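PDB 5DLK: TqaA from Penicillium aethiopicum, which is a fungal nonribosomal peptide synthetase whose C-terminal condensation-like domain, present here in mutant form, probably cyclises the peptide carried on a phosphopantetheine arm. Local coordinates for residues 101-104 against 109-112; 90-93 against 98-101; 274-279 against 462-467; 281-286 against 388-393. All blocks are in the same frame, centred on the assembly; numbering follows the deposited sequence.

Interaction 1: residues 101-104 against 109-112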
loop_
_atom_site.group_PDB
_atom_site.type_symbol
_atom_site.label_atom_id
_atom_site.label_comp_id
_atom_site.label_asym_id
_atom_site.label_seq_id
_atom_site.Cartn_x
_atom_site.Cartn_y
_atom_site.Cartn_z
ATOM N N SER A 101 7.662 -12.364 10.030
ATOM C CA SER A 101 6.507 -13.147 10.408
ATOM C C SER A 101 5.593 -12.261 11.264
ATOM O O SER A 101 6.081 -11.449 12.061
ATOM C CB SER A 101 6.982 -14.400 11.172
ATOM O OG SER A 101 5.991 -14.943 12.016
ATOM N N PHE A 102 4.281 -12.390 11.085
ATOM C CA PHE A 102 3.328 -11.561 11.817
ATOM C C PHE A 102 2.476 -12.414 12.725
ATOM O O PHE A 102 1.928 -13.430 12.299
ATOM C CB PHE A 102 2.406 -10.777 10.862
ATOM C CG PHE A 102 3.130 -9.843 9.954
ATOM C CD1 PHE A 102 3.680 -10.295 8.768
ATOM C CD2 PHE A 102 3.232 -8.491 10.266
ATOM C CE1 PHE A 102 4.357 -9.423 7.925
ATOM C CE2 PHE A 102 3.898 -7.621 9.437
ATOM C CZ PHE A 102 4.469 -8.082 8.265
ATOM N N VAL A 103 2.353 -12.007 13.981
ATOM C CA VAL A 103 1.363 -12.630 14.844
ATOM C C VAL A 103 0.690 -11.558 15.671
ATOM O O VAL A 103 1.126 -10.410 15.710
ATOM C CB VAL A 103 1.967 -13.703 15.810
ATOM C CG1 VAL A 103 2.623 -14.838 15.043
ATOM C CG2 VAL A 103 2.956 -13.068 16.773
ATOM N N GLU A 104 -0.379 -11.951 16.336
ATOM C CA GLU A 104 -1.104 -11.063 17.203
ATOM C C GLU A 104 -0.667 -11.332 18.638
ATOM O O GLU A 104 -0.658 -12.471 19.062
ATOM C CB GLU A 104 -2.598 -11.309 17.054
ATOM C CG GLU A 104 -3.468 -10.107 16.818
ATOM C CD GLU A 104 -4.883 -10.507 16.434
ATOM O OE1 GLU A 104 -5.359 -11.572 16.880
ATOM O OE2 GLU A 104 -5.521 -9.767 15.661
ATOM N N PRO A 109 -1.176 -6.507 16.469
ATOM C CA PRO A 109 -0.185 -7.237 15.680
ATOM C C PRO A 109 1.272 -6.813 15.889
ATOM O O PRO A 109 1.591 -5.641 16.041
ATOM C CB PRO A 109 -0.626 -6.944 14.247
ATOM C CG PRO A 109 -1.234 -5.578 14.293
ATOM C CD PRO A 109 -1.849 -5.461 15.663
ATOM N N ILE A 110 2.154 -7.803 15.883
ATOM C CA ILE A 110 3.575 -7.557 16.021
ATOM C C ILE A 110 4.287 -8.219 14.872
ATOM O O ILE A 110 3.763 -9.165 14.289
ATOM C CB ILE A 110 4.121 -8.113 17.346
ATOM C CG1 ILE A 110 3.754 -9.582 17.466
ATOM C CG2 ILE A 110 3.526 -7.347 18.518
ATOM C CD1 ILE A 110 4.405 -10.289 18.654
ATOM N N GLN A 111 5.468 -7.732 14.530
ATOM C CA GLN A 111 6.224 -8.409 13.497
ATOM C C GLN A 111 7.544 -8.962 14.064
ATOM O O GLN A 111 8.251 -8.298 14.812
ATOM C CB GLN A 111 6.444 -7.478 12.297
ATOM C CG GLN A 111 7.173 -6.207 12.567
ATOM C CD GLN A 111 6.922 -5.128 11.501
ATOM O OE1 GLN A 111 7.006 -5.365 10.296
ATOM N NE2 GLN A 111 6.664 -3.916 11.962
ATOM N N LEU A 112 7.803 -10.228 13.755
ATOM C CA LEU A 112 9.036 -10.900 14.155
ATOM C C LEU A 112 9.963 -10.929 12.956
ATOM O O LEU A 112 9.657 -11.563 11.951
ATOM C CB LEU A 112 8.751 -12.322 14.653
ATOM C CG LEU A 112 8.069 -12.519 16.011
ATOM C CD1 LEU A 112 6.589 -12.145 15.985
ATOM C CD2 LEU A 112 8.239 -13.943 16.494
#

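Interaction 2: residues 90-93 against 98-101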
loop_
_atom_site.group_PDB
_atom_site.type_symbol
_atom_site.label_atom_id
_atom_site.label_comp_id
_atom_site.label_asym_id
_atom_site.label_seq_id
_atom_site.Cartn_x
_atom_site.Cartn_y
_atom_site.Cartn_z
ATOM N N SER A 90 19.047 -14.717 -1.810
ATOM C CA SER A 90 19.819 -13.494 -1.593
ATOM C C SER A 90 18.912 -12.272 -1.437
ATOM O O SER A 90 19.242 -11.337 -0.703
ATOM C CB SER A 90 20.805 -13.265 -2.741
ATOM O OG SER A 90 21.800 -14.276 -2.739
ATOM N N LEU A 91 17.784 -12.280 -2.141
ATOM C CA LEU A 91 16.820 -11.194 -2.011
ATOM C C LEU A 91 16.277 -11.123 -0.580
ATOM O O LEU A 91 16.214 -10.041 0.018
ATOM C CB LEU A 91 15.681 -11.357 -3.012
ATOM C CG LEU A 91 14.713 -10.168 -3.065
ATOM C CD1 LEU A 91 15.369 -8.945 -3.702
ATOM C CD2 LEU A 91 13.446 -10.557 -3.814
ATOM N N VAL A 92 15.915 -12.274 -0.026
ATOM C CA VAL A 92 15.377 -12.337 1.326
ATOM C C VAL A 92 16.449 -11.998 2.372
ATOM O O VAL A 92 16.164 -11.328 3.370
ATOM C CB VAL A 92 14.767 -13.710 1.593
ATOM C CG1 VAL A 92 14.292 -13.831 3.030
ATOM C CG2 VAL A 92 13.611 -13.938 0.623
ATOM N N ASP A 93 17.687 -12.434 2.132
ATOM C CA ASP A 93 18.822 -11.999 2.946
ATOM C C ASP A 93 18.911 -10.472 3.033
ATOM O O ASP A 93 19.118 -9.905 4.108
ATOM C CB ASP A 93 20.142 -12.544 2.376
ATOM C CG ASP A 93 20.252 -14.050 2.468
ATOM O OD1 ASP A 93 19.534 -14.669 3.290
ATOM O OD2 ASP A 93 21.073 -14.620 1.717
ATOM N N LEU A 98 11.096 -9.052 4.133
ATOM C CA LEU A 98 10.757 -10.289 3.428
ATOM C C LEU A 98 10.989 -11.532 4.316
ATOM O O LEU A 98 10.508 -12.624 4.001
ATOM C CB LEU A 98 11.555 -10.402 2.116
ATOM C CG LEU A 98 11.427 -9.276 1.089
ATOM C CD1 LEU A 98 12.242 -9.550 -0.173
ATOM C CD2 LEU A 98 9.964 -9.000 0.736
ATOM N N ARG A 99 11.705 -11.370 5.429
ATOM C CA ARG A 99 11.824 -12.472 6.387
ATOM C C ARG A 99 11.082 -12.160 7.666
ATOM O O ARG A 99 11.483 -12.581 8.753
ATOM C CB ARG A 99 13.292 -12.786 6.697
ATOM C CG ARG A 99 14.270 -11.713 6.325
ATOM C CD ARG A 99 15.709 -12.234 6.437
ATOM N NE ARG A 99 16.640 -11.146 6.199
ATOM C CZ ARG A 99 17.096 -10.347 7.150
ATOM N NH1 ARG A 99 16.728 -10.542 8.410
ATOM N NH2 ARG A 99 17.917 -9.363 6.842
ATOM N N THR A 100 9.995 -11.405 7.538
ATOM C CA THR A 100 9.186 -11.066 8.693
ATOM C C THR A 100 7.941 -11.947 8.801
ATOM O O THR A 100 7.257 -12.227 7.811
ATOM C CB THR A 100 8.785 -9.560 8.639
ATOM O OG1 THR A 100 9.968 -8.764 8.697
ATOM C CG2 THR A 100 7.921 -9.201 9.791
ATOM N N SER A 101 7.662 -12.364 10.030
ATOM C CA SER A 101 6.507 -13.147 10.408
ATOM C C SER A 101 5.593 -12.261 11.264
ATOM O O SER A 101 6.081 -11.449 12.061
ATOM C CB SER A 101 6.982 -14.400 11.172
ATOM O OG SER A 101 5.991 -14.943 12.016
#

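Interaction 3: residues 274-279 against 462-467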
loop_
_atom_site.group_PDB
_atom_site.type_symbol
_atom_site.label_atom_id
_atom_site.label_comp_id
_atom_site.label_asym_id
_atom_site.label_seq_id
_atom_site.Cartn_x
_atom_site.Cartn_y
_atom_site.Cartn_z
ATOM N N PRO A 274 -7.141 11.939 -20.087
ATOM C CA PRO A 274 -6.190 12.394 -19.061
ATOM C C PRO A 274 -6.314 13.896 -18.869
ATOM O O PRO A 274 -6.211 14.658 -19.838
ATOM C CB PRO A 274 -4.833 12.007 -19.637
ATOM C CG PRO A 274 -5.139 10.750 -20.426
ATOM C CD PRO A 274 -6.493 11.050 -21.071
ATOM N N PRO A 275 -6.605 14.319 -17.634
ATOM C CA PRO A 275 -6.872 15.741 -17.416
ATOM C C PRO A 275 -5.667 16.613 -17.705
ATOM O O PRO A 275 -4.523 16.207 -17.497
ATOM C CB PRO A 275 -7.243 15.809 -15.931
ATOM C CG PRO A 275 -7.677 14.434 -15.578
ATOM C CD PRO A 275 -6.883 13.506 -16.439
ATOM N N THR A 276 -5.958 17.805 -18.205
ATOM C CA THR A 276 -4.987 18.875 -18.348
ATOM C C THR A 276 -4.794 19.559 -16.995
ATOM O O THR A 276 -5.754 20.046 -16.399
ATOM C CB THR A 276 -5.456 19.909 -19.392
ATOM O OG1 THR A 276 -5.634 19.254 -20.658
ATOM C CG2 THR A 276 -4.435 21.037 -19.524
ATOM N N LEU A 277 -3.565 19.568 -16.504
ATOM C CA LEU A 277 -3.286 20.143 -15.193
ATOM C C LEU A 277 -2.947 21.618 -15.285
ATOM O O LEU A 277 -2.058 21.996 -16.049
ATOM C CB LEU A 277 -2.132 19.407 -14.532
ATOM C CG LEU A 277 -2.372 17.940 -14.217
ATOM C CD1 LEU A 277 -1.129 17.366 -13.607
ATOM C CD2 LEU A 277 -3.563 17.804 -13.281
ATOM N N PRO A 278 -3.635 22.465 -14.492
ATOM C CA PRO A 278 -3.197 23.860 -14.377
ATOM C C PRO A 278 -1.777 23.931 -13.831
ATOM O O PRO A 278 -1.362 23.028 -13.107
ATOM C CB PRO A 278 -4.196 24.470 -13.392
ATOM C CG PRO A 278 -5.380 23.572 -13.443
ATOM C CD PRO A 278 -4.854 22.198 -13.712
ATOM N N SER A 279 -1.035 24.986 -14.166
ATOM C CA SER A 279 0.350 25.081 -13.713
ATOM C C SER A 279 0.437 25.009 -12.183
ATOM O O SER A 279 -0.327 25.661 -11.474
ATOM C CB SER A 279 1.007 26.370 -14.226
ATOM O OG SER A 279 0.218 27.502 -13.924
ATOM N N LYS A 462 -14.538 18.368 -15.555
ATOM C CA LYS A 462 -15.049 19.738 -15.559
ATOM C C LYS A 462 -14.006 20.720 -15.004
ATOM O O LYS A 462 -13.795 21.801 -15.558
ATOM C CB LYS A 462 -16.348 19.813 -14.763
ATOM C CG LYS A 462 -17.081 21.143 -14.892
ATOM C CD LYS A 462 -18.585 20.968 -14.683
ATOM C CE LYS A 462 -19.161 19.941 -15.653
ATOM N NZ LYS A 462 -20.645 19.822 -15.529
ATOM N N PHE A 463 -13.353 20.333 -13.914
ATOM C CA PHE A 463 -12.298 21.164 -13.325
ATOM C C PHE A 463 -11.179 21.439 -14.331
ATOM O O PHE A 463 -10.686 22.565 -14.447
ATOM C CB PHE A 463 -11.709 20.485 -12.088
ATOM C CG PHE A 463 -12.550 20.617 -10.825
ATOM C CD1 PHE A 463 -13.780 21.233 -10.830
ATOM C CD2 PHE A 463 -12.060 20.106 -9.621
ATOM C CE1 PHE A 463 -14.545 21.329 -9.659
ATOM C CE2 PHE A 463 -12.796 20.212 -8.444
ATOM C CZ PHE A 463 -14.024 20.825 -8.449
ATOM N N SER A 464 -10.797 20.390 -15.053
ATOM C CA SER A 464 -9.722 20.425 -16.033
ATOM C C SER A 464 -10.078 21.325 -17.218
ATOM O O SER A 464 -9.259 22.123 -17.699
ATOM C CB SER A 464 -9.441 18.989 -16.518
ATOM O OG SER A 464 -8.585 18.973 -17.644
ATOM N N THR A 465 -11.309 21.170 -17.681
ATOM C CA THR A 465 -11.820 21.896 -18.843
ATOM C C THR A 465 -11.937 23.411 -18.586
ATOM O O THR A 465 -11.616 24.219 -19.470
ATOM C CB THR A 465 -13.179 21.311 -19.271
ATOM O OG1 THR A 465 -13.009 19.909 -19.543
ATOM C CG2 THR A 465 -13.719 21.990 -20.528
ATOM N N ASP A 466 -12.374 23.812 -17.390
ATOM C CA ASP A 466 -12.444 25.248 -17.083
ATOM C C ASP A 466 -12.000 25.584 -15.657
ATOM O O ASP A 466 -12.835 25.769 -14.778
ATOM C CB ASP A 466 -13.856 25.787 -17.291
ATOM C CG ASP A 466 -13.912 27.317 -17.229
ATOM O OD1 ASP A 466 -12.837 27.952 -17.112
ATOM O OD2 ASP A 466 -15.026 27.887 -17.305
ATOM N N PRO A 467 -10.691 25.710 -15.449
ATOM C CA PRO A 467 -10.186 25.944 -14.096
ATOM C C PRO A 467 -10.544 27.336 -13.554
ATOM O O PRO A 467 -10.332 27.579 -12.365
ATOM C CB PRO A 467 -8.667 25.817 -14.252
ATOM C CG PRO A 467 -8.427 25.263 -15.589
ATOM C CD PRO A 467 -9.612 25.555 -16.433
HETATM O O HOH W 1 -6.811 22.591 -16.752
#

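Interaction 4: residues 281-286 against 388-393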
loop_
_atom_site.group_PDB
_atom_site.type_symbol
_atom_site.label_atom_id
_atom_site.label_comp_id
_atom_site.label_asym_id
_atom_site.label_seq_id
_atom_site.Cartn_x
_atom_site.Cartn_y
_atom_site.Cartn_z
ATOM N N ILE A 281 -0.349 22.586 -10.228
ATOM C CA ILE A 281 -1.337 21.682 -9.624
ATOM C C ILE A 281 -1.110 20.229 -10.038
ATOM O O ILE A 281 -1.008 19.935 -11.227
ATOM C CB ILE A 281 -2.768 22.082 -10.021
ATOM C CG1 ILE A 281 -3.100 23.496 -9.509
ATOM C CG2 ILE A 281 -3.793 21.056 -9.506
ATOM C CD1 ILE A 281 -2.939 23.658 -8.008
ATOM N N THR A 282 -1.038 19.323 -9.062
ATOM C CA THR A 282 -0.820 17.915 -9.355
ATOM C C THR A 282 -2.110 17.160 -9.641
ATOM O O THR A 282 -3.213 17.629 -9.343
ATOM C CB THR A 282 -0.116 17.193 -8.192
ATOM O OG1 THR A 282 -1.002 17.127 -7.061
ATOM C CG2 THR A 282 1.169 17.915 -7.816
ATOM N N MET A 283 -1.953 15.981 -10.231
ATOM C CA MET A 283 -3.089 15.131 -10.529
ATOM C C MET A 283 -3.772 14.691 -9.231
ATOM O O MET A 283 -4.992 14.632 -9.167
ATOM C CB MET A 283 -2.652 13.898 -11.347
ATOM C CG MET A 283 -3.835 13.102 -11.927
ATOM S SD MET A 283 -4.809 14.037 -13.119
ATOM C CE MET A 283 -3.622 14.133 -14.472
ATOM N N ALA A 284 -2.990 14.386 -8.201
ATOM C CA ALA A 284 -3.586 13.983 -6.923
ATOM C C ALA A 284 -4.499 15.085 -6.371
ATOM O O ALA A 284 -5.583 14.806 -5.863
ATOM C CB ALA A 284 -2.504 13.640 -5.904
ATOM N N THR A 285 -4.050 16.330 -6.479
ATOM C CA THR A 285 -4.849 17.479 -6.051
ATOM C C THR A 285 -6.165 17.564 -6.800
ATOM O O THR A 285 -7.227 17.797 -6.218
ATOM C CB THR A 285 -4.050 18.788 -6.235
ATOM O OG1 THR A 285 -2.970 18.771 -5.304
ATOM C CG2 THR A 285 -4.916 20.032 -5.952
ATOM N N LEU A 286 -6.091 17.382 -8.111
ATOM C CA LEU A 286 -7.282 17.439 -8.944
ATOM C C LEU A 286 -8.303 16.380 -8.505
ATOM O O LEU A 286 -9.486 16.666 -8.346
ATOM C CB LEU A 286 -6.889 17.255 -10.418
ATOM C CG LEU A 286 -8.017 17.372 -11.439
ATOM C CD1 LEU A 286 -8.708 18.724 -11.312
ATOM C CD2 LEU A 286 -7.427 17.233 -12.831
ATOM N N VAL A 388 -9.115 8.252 -0.460
ATOM C CA VAL A 388 -8.734 8.558 -1.830
ATOM C C VAL A 388 -7.242 8.316 -2.013
ATOM O O VAL A 388 -6.404 8.859 -1.274
ATOM C CB VAL A 388 -9.067 9.992 -2.187
ATOM C CG1 VAL A 388 -8.561 10.330 -3.587
ATOM C CG2 VAL A 388 -10.585 10.201 -2.059
ATOM N N GLN A 389 -6.913 7.480 -2.992
ATOM C CA GLN A 389 -5.519 7.106 -3.242
ATOM C C GLN A 389 -5.175 7.343 -4.710
ATOM O O GLN A 389 -5.606 6.574 -5.582
ATOM C CB GLN A 389 -5.274 5.642 -2.886
ATOM C CG GLN A 389 -3.803 5.212 -3.049
ATOM C CD GLN A 389 -3.507 3.894 -2.354
ATOM O OE1 GLN A 389 -3.969 3.645 -1.227
ATOM N NE2 GLN A 389 -2.718 3.048 -3.008
ATOM N N HIS A 390 -4.397 8.386 -4.981
ATOM C CA HIS A 390 -3.924 8.621 -6.342
ATOM C C HIS A 390 -2.627 7.848 -6.563
ATOM O O HIS A 390 -1.680 7.961 -5.776
ATOM C CB HIS A 390 -3.679 10.100 -6.624
ATOM C CG HIS A 390 -3.150 10.326 -8.000
ATOM N ND1 HIS A 390 -3.863 9.968 -9.124
ATOM C CD2 HIS A 390 -1.948 10.764 -8.436
ATOM C CE1 HIS A 390 -3.141 10.233 -10.198
ATOM N NE2 HIS A 390 -1.979 10.730 -9.809
ATOM N N GLN A 391 -2.587 7.056 -7.626
ATOM C CA GLN A 391 -1.461 6.157 -7.861
ATOM C C GLN A 391 -0.374 6.819 -8.694
ATOM O O GLN A 391 -0.224 6.503 -9.868
ATOM C CB GLN A 391 -1.953 4.883 -8.565
ATOM C CG GLN A 391 -3.099 4.183 -7.849
ATOM C CD GLN A 391 -2.665 3.379 -6.636
ATOM O OE1 GLN A 391 -1.904 3.846 -5.787
ATOM N NE2 GLN A 391 -3.171 2.156 -6.543
ATOM N N ASN A 392 0.361 7.759 -8.099
ATOM C CA ASN A 392 1.468 8.429 -8.781
ATOM C C ASN A 392 2.751 7.609 -8.603
ATOM O O ASN A 392 3.780 8.086 -8.105
ATOM C CB ASN A 392 1.644 9.875 -8.269
ATOM C CG ASN A 392 1.927 9.948 -6.774
ATOM O OD1 ASN A 392 1.437 9.134 -5.987
ATOM N ND2 ASN A 392 2.729 10.938 -6.375
ATOM N N ILE A 393 2.650 6.355 -9.023
ATOM C CA ILE A 393 3.689 5.339 -8.875
ATOM C C ILE A 393 3.830 4.594 -10.203
ATOM O O ILE A 393 3.062 4.831 -11.129
ATOM C CB ILE A 393 3.317 4.326 -7.778
ATOM C CG1 ILE A 393 1.889 3.812 -8.065
ATOM C CG2 ILE A 393 3.449 4.965 -6.401
ATOM C CD1 ILE A 393 1.342 2.789 -7.095
#

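Interaction 1: residues 101-104 against 109-112
V103 lays its CG2 methyl over the CG1 branch of I110, 3.6 Å away, in the antiparallel β-hairpin made by strands 100-105 and 108-115 of the condensation domain. I110 keeps CG1 between its backbone N and carbonyl carbon (chi1 54°), which turns that branch back over V103. The same CG2 meets L112 CD1 at 3.8 Å, and the three branched aliphatic residues form one greasy face that is covered by L32 and L36 of helix 29-38. S101 shares this face, but its hydroxyl is bonded to the carbonyl of G153, so the buried polar group is satisfied.

F102, E104, P109 and Q111 lie on the other face. The F102 ring runs beside Q111 with its CE2 3.8 Å from Q111 CB, ring and amide planes 37° apart, and it also packs on Q58 and I62 of helix 56-63. Replacing the ring by an alanine would probably leave Q111 CB without its aromatic neighbour and open a gap beneath that helix. Q111 suits the place because its amide, buried like the ring, bonds to P53 O and to the side chain of Q58.

P109 has no N-H to offer, but it occupies a non-hydrogen-bonded position opposite E104, where none is needed across the pair. The hydrogen-bonded pairs are S101 with L112 and V103 with I110. The V103 N to I110 O bond is the longest of the four at 3.2 Å, whereas I110 N reaches V103 O at 2.8 Å, almost straight (175°).

Interaction 2: residues 90-93 against 98-101
L98 CD1 nestles against CG of L91 at 3.9 Å, the two leucines crossing at a slant. Both are buried: L91 leans further onto L189 and F193 of helix 186-197, while L98 also meets V157 and L324, and leucine's branched end fills such an apolar setting well. V92 continues the tight side. It sends CG1 anti to its own N (chi1 176°), and this methyl lies 3.9 Å from R99 CG, the valine and the arginine chain running antiparallel alongside one another.

The contact closes a short helix-to-strand connection of the condensation domain, in which the end of helix 81-94 turns through a few residues into strand 100-105, the edge of a small antiparallel sheet. R99 stitches the turn together. Its chain, extended from CG to NE, brings the guanidinium edge to two carbonyls of the last helical turn: NE donates to V92 O at 2.9 Å, somewhat bent, and NH2 to D93 O at 3.0 Å, more nearly straight at 151°. Arginine suits the spot because its edge can serve two successive carbonyls, whose partial negative charge at a helix C-terminus would probably favour a cation. NH1 turns to L114 O and the carboxylate of E49.

D93 makes the loose side. Its CB points away from the 98-101 segment and the residue is exposed; OD1, 5.4 Å from R99 NE, bonds instead to the side chain of Q89.

Interaction 3: residues 274-279 against 462-467
S464 sets its hydroxyl against the extended, proline-rich 274-279 loop, where OG accepts the N-H of T276 at 2.9 Å, and it has more surface covered than any other residue of the contact. The torsion that sets OG anti to the serine N (chi1 169°) carries the oxygen outward from helix 446-465 to the loop. The bond is bent, with an angle of 135° at the hydrogen. CB of the same serine rests 3.9 Å from P275 CB, so a small side chain is what lets helix and loop come this close. A valine in its place would probably leave the T276 N-H without its acceptor and push the bulkier branches against P275.

T276 is joined to the helix a second time, through its carbonyl. One water donates both its hydrogens, to T276 O at 2.8 Å and to S464 O at 2.7 Å, and so spans two backbone acceptors that could not bond to each other directly.

P278 supplies the apolar part. Its CG stands 4.1 Å from CB of P467, the two rings set obliquely, just after D466 has left helical geometry. M347 of helix 346-358 touches both prolines, while P275 packs on M283 and L286 of helix 283-299.

The contact thus joins the loop that precedes helix 283-299 to the end of helix 446-465 in the condensation domain. A single direct hydrogen bond, one bridging water and a light proline contact imply a lightly held surface junction, in which one serine hydroxyl makes the direct polar link and the prolines add apolar contact.

Interaction 4: residues 281-286 against 388-393
H390 presents one ring face to the start of helix 283-299: the backbone N of A284 sits 3.7 Å above the ring plane, offset toward the rim. The histidine CG is anti to its backbone N (chi1 178°), and this extends the ring from the strand out to the helix. A284 is small enough to admit it, with its CB 3.8 Å from H390 CB. M283 crosses the ring obliquely, its CG 3.4 Å from H390 CE1 and its CB 3.6 Å from H390 NE2. The flexible thioether chain then bends away, its sulfur end going toward P275 and L277. These are van der Waals contacts; the ring's rotation is fixed from outside, by the bond between ND1 and T426 OG1.

The surroundings belong to the phosphopantetheine site of the condensation domain. T282, at the N-cap position, and N392, just past the strand, both bind the cofactor arm, which is absent from this chain, and the side chain of Y357, another residue of that site, is about 6 Å from that of A284.

Strand 386-390 runs between strands 303-310 and 422-428 in a mixed sheet, and helix 283-299 packs on it through V388, with helix 346-358 beside I281 and L286.

Interactions 1 and 2 come first along the chain and meet at S101: helix 81-94 turns into strand 100-105, which then pairs with strand 108-115. Their centres are 15 Å apart. On the opposite side of the chain's centre, interactions 3 and 4 lie 13 Å apart between centres and touch, P275 and F463 packing on L286; the 281-286 and 388-393 segments both fall between 274-279 and 462-467 in sequence. Interactions 1 and 4 are 32 Å apart between centres. This fits the two-lobed condensation fold: the first pair lies at the small sheet of the N-terminal lobe, while the second pair lies around the start of helix 283-299, next to the phosphopantetheine site.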